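Local structure of activated BY transcription factor SSRB (Salmonella enterica, 2WNW) at residues E32-L37 / L407-R412; L162-Y167 / A217-R222; C419-G424 / I428-P433. The protein belongs to glycosyl hydrolase family 30 and combines a TIM-barrel domain with a beta-sandwich domain. All blocks are in the same frame, centred on the assembly; numbering follows the deposited sequence.

Contact 1: residues E32-L37 / L407-R412; sequences ELISVL and LVVYNR
I34 and V36 meet L407 and V409 through aliphatic groups alone, and the aromatic ring of strand 407-411, that of Y410, takes no part in their interface. One face of this ring has R412 N 4.1 Å above its plane, over the centre. The ring lies against L314 and I318 of helix 305-322, and its hydroxyl is hydrogen-bonded to H311.

The contact is the face-to-face packing of a beta sandwich. Strands 33-37 and 407-411 run nearly antiparallel, at 159°, but their axes come no nearer than 10.4 Å, a spacing filled by side chains and bridged by no hydrogen bond. Alternation along strand 33-37 sends I34 and V36 inward, whereas S35 points away and packs on H274 of the second subunit. Beta-branched residues suit such extended backbone, and buried methyl groups need no polar partner.

V36 CG1 is 4.1 Å from L407 CD1 and equally near its other methyl, so the valine branch rests against the leucine fork. I34 uses both of its arms. CG2, anti to the backbone N, reaches L407 CD2 at 4.1 Å. The longer arm starts anti to the carbonyl carbon (chi1 -77°) and continues extended to CD1, which meets V409 tip to tip, 4.0 Å from both V409 CG1 and V409 CG2.

Contact 2: residues L162-Y167 / A217-R222; sequences LRRECY and AVQYLR
Y220 lays its ring against Y167 and brings its hydroxyl up to R164. From CB, the Y220 side chain sets off anti to its own carbonyl carbon (chi1 -66°), which carries the ring from helix 210-227 toward the start of helix 167-183. These are neighbouring helices of the TIM barrel, following its third and fourth strands.

Along one side of the ring, Y220 CD2 passes the backbone of Y167, 3.8 Å from Y167 C. Next, Y220 CE2 comes within 3.6 Å of Y167 CB, the methylene that sits over the Y220 face in a CH-pi contact, 3.7 Å from the ring centroid. Along the other side, Y220 CE1 meets Y167 CD2 at 3.9 Å. The two rings thus form an edge-to-face pair, the edge of Y167 turned toward the face of Y220, with planes 65° apart. At the tip, Y220 OH lies 2.9 Å from R164 NH2, which approaches the Y220 ring at its edge.

R164 is bent at its second torsion, and its CD stands 4.1 Å above the Y167 plane, over the ring centre. A long flexible arginine can therefore cover one tyrosine with its aliphatic part and offer charge to another. Its guanidinium is turned 81° from the Y220 ring.

Although OH and NH2 are close, the N-H is poorly aimed for a hydrogen bond. The guanidinium charge probably still attracts the phenol oxygen, but without the directionality of a well-formed bond, while the tyrosine pair gives the apolar, edge-to-face packing beside the exposed R164.

Contact 3: residues C419-G424 / I428-P433; sequences CRVLDG and IALTLP
V421 overlaps two residues of the neighbouring strand with different atoms. Its CB lies 3.7 Å from I428 CG2, directly across. A chi1 of 177° sets V421 CG1 anti to the backbone N and CG2 beside that N, from where V421 CG2 crosses diagonally to L430 CD1 at 3.8 Å. On the same face of the sheet, C419 SG touches L430 CB at 4.0 Å and, more loosely, L432 CD1 at 4.3 Å. This face is turned to the buried interior, where V421 and I428 also pack on L440, and L430 on L5; C419 touches I34 on the next strand of its own sheet. Compact apolar branches and a small, only weakly polar thiol fit such a layer at little cost.

The two strands, 417-423 and 426-432, form a beta hairpin within the beta-sandwich domain. C419 with L430 and V421 with I428 are hydrogen-bonded pairs, each closed by two reciprocal N-H to O=C bonds. The shortest, from L430 N to C419 O, is 2.8 Å with an N-H...O angle of 178°; that from I428 N to V421 O is 3.1 Å and more bent, at 147°. Between them, R420 and A429 form the non-hydrogen-bonded pair, where A429 CA comes to 3.5 Å from C419 O in a CA-H...O contact.

The side chains of that middle pair emerge on the other face. R420 CG grazes A429 CB at 4.2 Å, the small alanine lying beside the arginine's aliphatic stem. Beyond it, R420 NH1 forms a salt bridge with E427, earlier on the same partner strand, and R420 NH2 one with D29; NH2 also donates to the backbone oxygen of S31.

Contacts 1 and 3 are parts of one beta-sandwich, their centres 7 Å apart. Strand 33-37 of contact 1 joins the two: it runs parallel to strand 417-423 of the hairpin, with probable hydrogen bonds from R420 N to E32 O (2.8 Å) and from V36 N to L422 O (2.9 Å). The hairpin of contact 3 thus continues, within the sheet, from the strand that contact 1 packs across the sandwich. Contact 2 belongs to the TIM barrel, on the opposite side of the chain's centre. Its centre is 46 Å from that of contact 1 and 53 Å from that of contact 3, with nearest atoms about 30 Å from contact 1 and about 37 Å from contact 3.

Contact 1: residues E32-L37 / L407-R412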
loop_
_atom_site.group_PDB
_atom_site.type_symbol
_atom_site.label_atom_id
_atom_site.label_comp_id
_atom_site.label_asym_id
_atom_site.label_seq_id
_atom_site.Cartn_x
_atom_site.Cartn_y
_atom_site.Cartn_z
ATOM N N GLU A 32 10.309 -2.356 15.419
ATOM C CA GLU A 32 10.124 -3.651 14.760
ATOM C C GLU A 32 8.742 -4.256 14.929
ATOM O O GLU A 32 8.595 -5.475 15.056
ATOM C CB GLU A 32 11.180 -4.647 15.253
ATOM C CG GLU A 32 12.588 -4.302 14.806
ATOM C CD GLU A 32 13.622 -5.322 15.252
ATOM O OE1 GLU A 32 14.781 -5.209 14.809
ATOM O OE2 GLU A 32 13.284 -6.228 16.043
ATOM N N LEU A 33 7.724 -3.408 14.889
ATOM C CA LEU A 33 6.357 -3.864 15.068
ATOM C C LEU A 33 5.549 -4.165 13.820
ATOM O O LEU A 33 5.724 -3.546 12.777
ATOM C CB LEU A 33 5.554 -2.822 15.845
ATOM C CG LEU A 33 5.946 -2.416 17.264
ATOM C CD1 LEU A 33 4.979 -1.340 17.745
ATOM C CD2 LEU A 33 5.896 -3.630 18.180
ATOM N N ILE A 34 4.665 -5.145 13.957
ATOM C CA ILE A 34 3.687 -5.450 12.927
ATOM C C ILE A 34 2.462 -5.311 13.815
ATOM O O ILE A 34 2.158 -6.191 14.621
ATOM C CB ILE A 34 3.779 -6.877 12.359
ATOM C CG1 ILE A 34 4.951 -6.958 11.375
ATOM C CG2 ILE A 34 2.468 -7.224 11.640
ATOM C CD1 ILE A 34 5.069 -8.283 10.636
ATOM N N SER A 35 1.806 -4.163 13.711
ATOM C CA SER A 35 0.636 -3.876 14.526
ATOM C C SER A 35 -0.631 -4.437 13.910
ATOM O O SER A 35 -0.862 -4.293 12.709
ATOM C CB SER A 35 0.482 -2.365 14.700
ATOM O OG SER A 35 1.664 -1.792 15.230
ATOM N N VAL A 36 -1.448 -5.082 14.735
ATOM C CA VAL A 36 -2.705 -5.640 14.264
ATOM C C VAL A 36 -3.849 -5.053 15.080
ATOM O O VAL A 36 -3.762 -4.944 16.306
ATOM C CB VAL A 36 -2.725 -7.189 14.366
ATOM C CG1 VAL A 36 -1.636 -7.776 13.486
ATOM C CG2 VAL A 36 -2.536 -7.634 15.812
ATOM N N LEU A 37 -4.906 -4.647 14.386
ATOM C CA LEU A 37 -6.077 -4.067 15.035
ATOM C C LEU A 37 -7.308 -4.840 14.581
ATOM O O LEU A 37 -8.050 -4.394 13.708
ATOM C CB LEU A 37 -6.222 -2.587 14.667
ATOM C CG LEU A 37 -5.123 -1.637 15.153
ATOM C CD1 LEU A 37 -3.877 -1.823 14.304
ATOM C CD2 LEU A 37 -5.611 -0.195 15.065
ATOM N N LEU A 407 -2.875 -14.163 10.961
ATOM C CA LEU A 407 -1.915 -13.226 10.383
ATOM C C LEU A 407 -0.875 -13.954 9.543
ATOM O O LEU A 407 -0.226 -14.885 10.018
ATOM C CB LEU A 407 -1.199 -12.432 11.483
ATOM C CG LEU A 407 -0.194 -11.399 10.959
ATOM C CD1 LEU A 407 -0.953 -10.251 10.317
ATOM C CD2 LEU A 407 0.681 -10.871 12.095
ATOM N N VAL A 408 -0.721 -13.527 8.295
ATOM C CA VAL A 408 0.270 -14.126 7.406
ATOM C C VAL A 408 1.431 -13.139 7.281
ATOM O O VAL A 408 1.217 -11.957 7.017
ATOM C CB VAL A 408 -0.310 -14.383 5.992
ATOM C CG1 VAL A 408 0.760 -14.984 5.096
ATOM C CG2 VAL A 408 -1.507 -15.318 6.078
ATOM N N VAL A 409 2.652 -13.622 7.496
ATOM C CA VAL A 409 3.837 -12.777 7.395
ATOM C C VAL A 409 4.847 -13.475 6.495
ATOM O O VAL A 409 5.126 -14.663 6.665
ATOM C CB VAL A 409 4.498 -12.529 8.778
ATOM C CG1 VAL A 409 5.716 -11.617 8.614
ATOM C CG2 VAL A 409 3.493 -11.898 9.737
ATOM N N TYR A 410 5.388 -12.725 5.540
ATOM C CA TYR A 410 6.362 -13.244 4.588
ATOM C C TYR A 410 7.568 -12.306 4.527
ATOM O O TYR A 410 7.422 -11.105 4.277
ATOM C CB TYR A 410 5.707 -13.361 3.203
ATOM C CG TYR A 410 6.677 -13.449 2.042
ATOM C CD1 TYR A 410 6.571 -12.570 0.961
ATOM C CD2 TYR A 410 7.702 -14.394 2.027
ATOM C CE1 TYR A 410 7.465 -12.630 -0.105
ATOM C CE2 TYR A 410 8.602 -14.463 0.965
ATOM C CZ TYR A 410 8.478 -13.578 -0.094
ATOM O OH TYR A 410 9.369 -13.635 -1.138
ATOM N N ASN A 411 8.751 -12.857 4.766
ATOM C CA ASN A 411 9.984 -12.076 4.741
ATOM C C ASN A 411 10.668 -12.185 3.378
ATOM O O ASN A 411 11.301 -13.198 3.080
ATOM C CB ASN A 411 10.936 -12.567 5.842
ATOM C CG ASN A 411 12.300 -11.910 5.763
ATOM O OD1 ASN A 411 12.428 -10.805 5.238
ATOM N ND2 ASN A 411 13.326 -12.582 6.293
ATOM N N ARG A 412 10.553 -11.142 2.555
ATOM C CA ARG A 412 11.174 -11.181 1.232
ATOM C C ARG A 412 12.639 -10.755 1.255
ATOM O O ARG A 412 13.322 -10.824 0.233
ATOM C CB ARG A 412 10.397 -10.306 0.231
ATOM C CG ARG A 412 10.535 -8.809 0.441
ATOM C CD ARG A 412 9.800 -8.022 -0.641
ATOM N NE ARG A 412 10.339 -8.271 -1.977
ATOM C CZ ARG A 412 9.848 -7.733 -3.092
ATOM N NH1 ARG A 412 8.806 -6.914 -3.032
ATOM N NH2 ARG A 412 10.392 -8.016 -4.266
#

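Contact 2: residues L162-Y167 / A217-R222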
loop_
_atom_site.group_PDB
_atom_site.type_symbol
_atom_site.label_atom_id
_atom_site.label_comp_id
_atom_site.label_asym_id
_atom_site.label_seq_id
_atom_site.Cartn_x
_atom_site.Cartn_y
_atom_site.Cartn_z
ATOM N N LEU A 162 -17.585 -12.117 -30.952
ATOM C CA LEU A 162 -18.860 -12.811 -31.045
ATOM C C LEU A 162 -19.702 -12.012 -32.033
ATOM O O LEU A 162 -19.802 -10.792 -31.918
ATOM C CB LEU A 162 -19.548 -12.836 -29.673
ATOM C CG LEU A 162 -20.937 -13.478 -29.590
ATOM C CD1 LEU A 162 -20.848 -14.938 -29.987
ATOM C CD2 LEU A 162 -21.481 -13.345 -28.168
ATOM N N ARG A 163 -20.281 -12.681 -33.024
ATOM C CA ARG A 163 -21.109 -11.967 -33.988
ATOM C C ARG A 163 -22.307 -11.413 -33.233
ATOM O O ARG A 163 -22.906 -12.108 -32.414
ATOM C CB ARG A 163 -21.566 -12.903 -35.111
ATOM C CG ARG A 163 -20.458 -13.265 -36.086
ATOM C CD ARG A 163 -21.019 -13.968 -37.315
ATOM N NE ARG A 163 -21.442 -15.334 -37.031
ATOM C CZ ARG A 163 -22.623 -15.842 -37.374
ATOM N NH1 ARG A 163 -23.515 -15.097 -38.012
ATOM N NH2 ARG A 163 -22.906 -17.107 -37.096
ATOM N N ARG A 164 -22.649 -10.159 -33.500
ATOM C CA ARG A 164 -23.764 -9.529 -32.807
ATOM C C ARG A 164 -25.048 -10.347 -32.880
ATOM O O ARG A 164 -25.818 -10.379 -31.922
ATOM C CB ARG A 164 -24.019 -8.125 -33.364
ATOM C CG ARG A 164 -25.155 -7.397 -32.659
ATOM C CD ARG A 164 -24.847 -7.180 -31.179
ATOM N NE ARG A 164 -26.055 -6.890 -30.410
ATOM C CZ ARG A 164 -26.060 -6.505 -29.137
ATOM N NH1 ARG A 164 -24.918 -6.359 -28.481
ATOM N NH2 ARG A 164 -27.211 -6.269 -28.521
ATOM N N GLU A 165 -25.275 -11.019 -34.004
ATOM C CA GLU A 165 -26.485 -11.818 -34.149
ATOM C C GLU A 165 -26.413 -13.147 -33.397
ATOM O O GLU A 165 -27.359 -13.937 -33.435
ATOM C CB GLU A 165 -26.800 -12.067 -35.633
ATOM C CG GLU A 165 -25.762 -12.862 -36.413
ATOM C CD GLU A 165 -24.639 -12.001 -36.981
ATOM O OE1 GLU A 165 -23.930 -12.490 -37.887
ATOM O OE2 GLU A 165 -24.458 -10.850 -36.529
ATOM N N CYS A 166 -25.298 -13.387 -32.706
ATOM C CA CYS A 166 -25.130 -14.623 -31.941
ATOM C C CYS A 166 -25.091 -14.401 -30.430
ATOM O O CYS A 166 -24.813 -15.334 -29.674
ATOM C CB CYS A 166 -23.853 -15.351 -32.370
ATOM S SG CYS A 166 -23.895 -15.970 -34.065
ATOM N N TYR A 167 -25.368 -13.180 -29.984
ATOM C CA TYR A 167 -25.351 -12.901 -28.551
ATOM C C TYR A 167 -26.372 -13.760 -27.815
ATOM O O TYR A 167 -26.055 -14.381 -26.800
ATOM C CB TYR A 167 -25.615 -11.413 -28.286
ATOM C CG TYR A 167 -24.362 -10.557 -28.294
ATOM C CD1 TYR A 167 -23.425 -10.663 -29.323
ATOM C CD2 TYR A 167 -24.123 -9.627 -27.280
ATOM C CE1 TYR A 167 -22.280 -9.862 -29.346
ATOM C CE2 TYR A 167 -22.984 -8.820 -27.293
ATOM C CZ TYR A 167 -22.069 -8.939 -28.327
ATOM O OH TYR A 167 -20.957 -8.126 -28.354
ATOM N N ALA A 217 -23.629 -9.302 -20.320
ATOM C CA ALA A 217 -23.936 -9.679 -18.945
ATOM C C ALA A 217 -25.325 -9.220 -18.502
ATOM O O ALA A 217 -26.116 -10.004 -17.977
ATOM C CB ALA A 217 -22.880 -9.098 -18.000
ATOM N N VAL A 218 -25.618 -7.946 -18.731
ATOM C CA VAL A 218 -26.881 -7.359 -18.301
ATOM C C VAL A 218 -28.085 -7.563 -19.216
ATOM O O VAL A 218 -29.193 -7.806 -18.737
ATOM C CB VAL A 218 -26.694 -5.846 -18.042
ATOM C CG1 VAL A 218 -28.014 -5.209 -17.632
ATOM C CG2 VAL A 218 -25.639 -5.642 -16.962
ATOM N N GLN A 219 -27.878 -7.465 -20.523
ATOM C CA GLN A 219 -28.981 -7.623 -21.465
ATOM C C GLN A 219 -29.283 -9.063 -21.859
ATOM O O GLN A 219 -30.433 -9.399 -22.152
ATOM C CB GLN A 219 -28.710 -6.802 -22.725
ATOM C CG GLN A 219 -28.761 -5.301 -22.505
ATOM C CD GLN A 219 -28.257 -4.532 -23.705
ATOM O OE1 GLN A 219 -28.521 -4.904 -24.848
ATOM N NE2 GLN A 219 -27.535 -3.448 -23.454
ATOM N N TYR A 220 -28.267 -9.920 -21.862
ATOM C CA TYR A 220 -28.486 -11.306 -22.257
ATOM C C TYR A 220 -28.425 -12.355 -21.152
ATOM O O TYR A 220 -29.334 -13.177 -21.036
ATOM C CB TYR A 220 -27.527 -11.677 -23.387
ATOM C CG TYR A 220 -27.806 -10.903 -24.656
ATOM C CD1 TYR A 220 -27.369 -9.589 -24.807
ATOM C CD2 TYR A 220 -28.556 -11.470 -25.687
ATOM C CE1 TYR A 220 -27.673 -8.854 -25.954
ATOM C CE2 TYR A 220 -28.866 -10.748 -26.834
ATOM C CZ TYR A 220 -28.422 -9.441 -26.962
ATOM O OH TYR A 220 -28.724 -8.725 -28.097
ATOM N N LEU A 221 -27.372 -12.341 -20.341
ATOM C CA LEU A 221 -27.262 -13.330 -19.270
ATOM C C LEU A 221 -28.267 -13.124 -18.142
ATOM O O LEU A 221 -28.959 -14.059 -17.744
ATOM C CB LEU A 221 -25.843 -13.348 -18.689
ATOM C CG LEU A 221 -24.757 -13.985 -19.560
ATOM C CD1 LEU A 221 -23.408 -13.896 -18.849
ATOM C CD2 LEU A 221 -25.110 -15.448 -19.839
ATOM N N ARG A 222 -28.351 -11.904 -17.625
ATOM C CA ARG A 222 -29.264 -11.624 -16.525
ATOM C C ARG A 222 -30.708 -12.087 -16.741
ATOM O O ARG A 222 -31.240 -12.846 -15.935
ATOM C CB ARG A 222 -29.226 -10.132 -16.170
ATOM C CG ARG A 222 -28.054 -9.756 -15.264
ATOM C CD ARG A 222 -28.149 -10.500 -13.937
ATOM N NE ARG A 222 -27.005 -10.251 -13.067
ATOM C CZ ARG A 222 -26.627 -11.063 -12.084
ATOM N NH1 ARG A 222 -27.308 -12.177 -11.843
ATOM N NH2 ARG A 222 -25.555 -10.778 -11.358
#

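Contact 3: residues C419-G424 / I428-P433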
loop_
_atom_site.group_PDB
_atom_site.type_symbol
_atom_site.label_atom_id
_atom_site.label_comp_id
_atom_site.label_asym_id
_atom_site.label_seq_id
_atom_site.Cartn_x
_atom_site.Cartn_y
_atom_site.Cartn_z
ATOM N N CYS A 419 10.369 -9.390 14.013
ATOM C CA CYS A 419 9.215 -8.521 14.134
ATOM C C CYS A 419 8.460 -8.905 15.388
ATOM O O CYS A 419 8.617 -10.011 15.909
ATOM C CB CYS A 419 8.300 -8.648 12.914
ATOM S SG CYS A 419 7.462 -10.234 12.730
ATOM N N ARG A 420 7.667 -7.975 15.892
ATOM C CA ARG A 420 6.866 -8.243 17.065
ATOM C C ARG A 420 5.421 -8.008 16.677
ATOM O O ARG A 420 5.035 -6.879 16.373
ATOM C CB ARG A 420 7.245 -7.310 18.215
ATOM C CG ARG A 420 8.558 -7.640 18.902
ATOM C CD ARG A 420 8.695 -6.813 20.175
ATOM N NE ARG A 420 8.926 -5.406 19.886
ATOM C CZ ARG A 420 8.472 -4.398 20.624
ATOM N NH1 ARG A 420 7.742 -4.630 21.706
ATOM N NH2 ARG A 420 8.763 -3.151 20.283
ATOM N N VAL A 421 4.628 -9.072 16.650
ATOM C CA VAL A 421 3.217 -8.928 16.324
ATOM C C VAL A 421 2.598 -8.314 17.571
ATOM O O VAL A 421 2.616 -8.919 18.645
ATOM C CB VAL A 421 2.559 -10.285 16.028
ATOM C CG1 VAL A 421 1.070 -10.092 15.756
ATOM C CG2 VAL A 421 3.240 -10.931 14.825
ATOM N N LEU A 422 2.060 -7.110 17.419
ATOM C CA LEU A 422 1.476 -6.384 18.534
ATOM C C LEU A 422 -0.037 -6.261 18.401
ATOM O O LEU A 422 -0.540 -5.646 17.466
ATOM C CB LEU A 422 2.138 -5.000 18.618
ATOM C CG LEU A 422 1.937 -4.047 19.804
ATOM C CD1 LEU A 422 0.611 -3.339 19.687
ATOM C CD2 LEU A 422 2.047 -4.816 21.112
ATOM N N ASP A 423 -0.750 -6.870 19.345
ATOM C CA ASP A 423 -2.209 -6.847 19.377
ATOM C C ASP A 423 -2.645 -6.231 20.703
ATOM O O ASP A 423 -2.759 -6.930 21.714
ATOM C CB ASP A 423 -2.759 -8.269 19.263
ATOM C CG ASP A 423 -4.273 -8.325 19.356
ATOM O OD1 ASP A 423 -4.818 -9.446 19.405
ATOM O OD2 ASP A 423 -4.924 -7.258 19.378
ATOM N N GLY A 424 -2.886 -4.926 20.697
ATOM C CA GLY A 424 -3.294 -4.257 21.921
ATOM C C GLY A 424 -2.144 -4.216 22.908
ATOM O O GLY A 424 -1.075 -3.693 22.596
ATOM N N ILE A 428 4.026 -10.884 20.536
ATOM C CA ILE A 428 4.755 -12.128 20.366
ATOM C C ILE A 428 5.856 -11.845 19.352
ATOM O O ILE A 428 5.593 -11.368 18.247
ATOM C CB ILE A 428 3.851 -13.289 19.876
ATOM C CG1 ILE A 428 4.694 -14.562 19.738
ATOM C CG2 ILE A 428 3.184 -12.931 18.555
ATOM C CD1 ILE A 428 3.892 -15.820 19.460
ATOM N N ALA A 429 7.094 -12.114 19.751
ATOM C CA ALA A 429 8.251 -11.879 18.902
ATOM C C ALA A 429 8.471 -13.028 17.937
ATOM O O ALA A 429 8.495 -14.191 18.338
ATOM C CB ALA A 429 9.497 -11.682 19.762
ATOM N N LEU A 430 8.638 -12.694 16.662
ATOM C CA LEU A 430 8.867 -13.702 15.638
ATOM C C LEU A 430 10.159 -13.437 14.881
ATOM O O LEU A 430 10.569 -12.288 14.703
ATOM C CB LEU A 430 7.705 -13.729 14.641
ATOM C CG LEU A 430 6.290 -13.999 15.162
ATOM C CD1 LEU A 430 5.325 -14.008 13.988
ATOM C CD2 LEU A 430 6.246 -15.329 15.896
ATOM N N THR A 431 10.804 -14.512 14.449
ATOM C CA THR A 431 12.032 -14.413 13.674
ATOM C C THR A 431 11.818 -15.255 12.423
ATOM O O THR A 431 11.522 -16.445 12.510
ATOM C CB THR A 431 13.250 -14.961 14.449
ATOM O OG1 THR A 431 13.509 -14.131 15.587
ATOM C CG2 THR A 431 14.482 -14.977 13.562
ATOM N N LEU A 432 11.947 -14.631 11.259
ATOM C CA LEU A 432 11.756 -15.356 10.014
ATOM C C LEU A 432 13.035 -15.434 9.197
ATOM O O LEU A 432 13.752 -14.445 9.034
ATOM C CB LEU A 432 10.652 -14.705 9.168
ATOM C CG LEU A 432 9.212 -14.802 9.680
ATOM C CD1 LEU A 432 9.006 -13.787 10.794
ATOM C CD2 LEU A 432 8.231 -14.528 8.541
ATOM N N PRO A 433 13.343 -16.626 8.677
ATOM C CA PRO A 433 14.555 -16.767 7.872
ATOM C C PRO A 433 14.293 -16.093 6.530
ATOM O O PRO A 433 13.159 -15.693 6.241
ATOM C CB PRO A 433 14.697 -18.278 7.742
ATOM C CG PRO A 433 13.266 -18.731 7.679
ATOM C CD PRO A 433 12.616 -17.905 8.773
#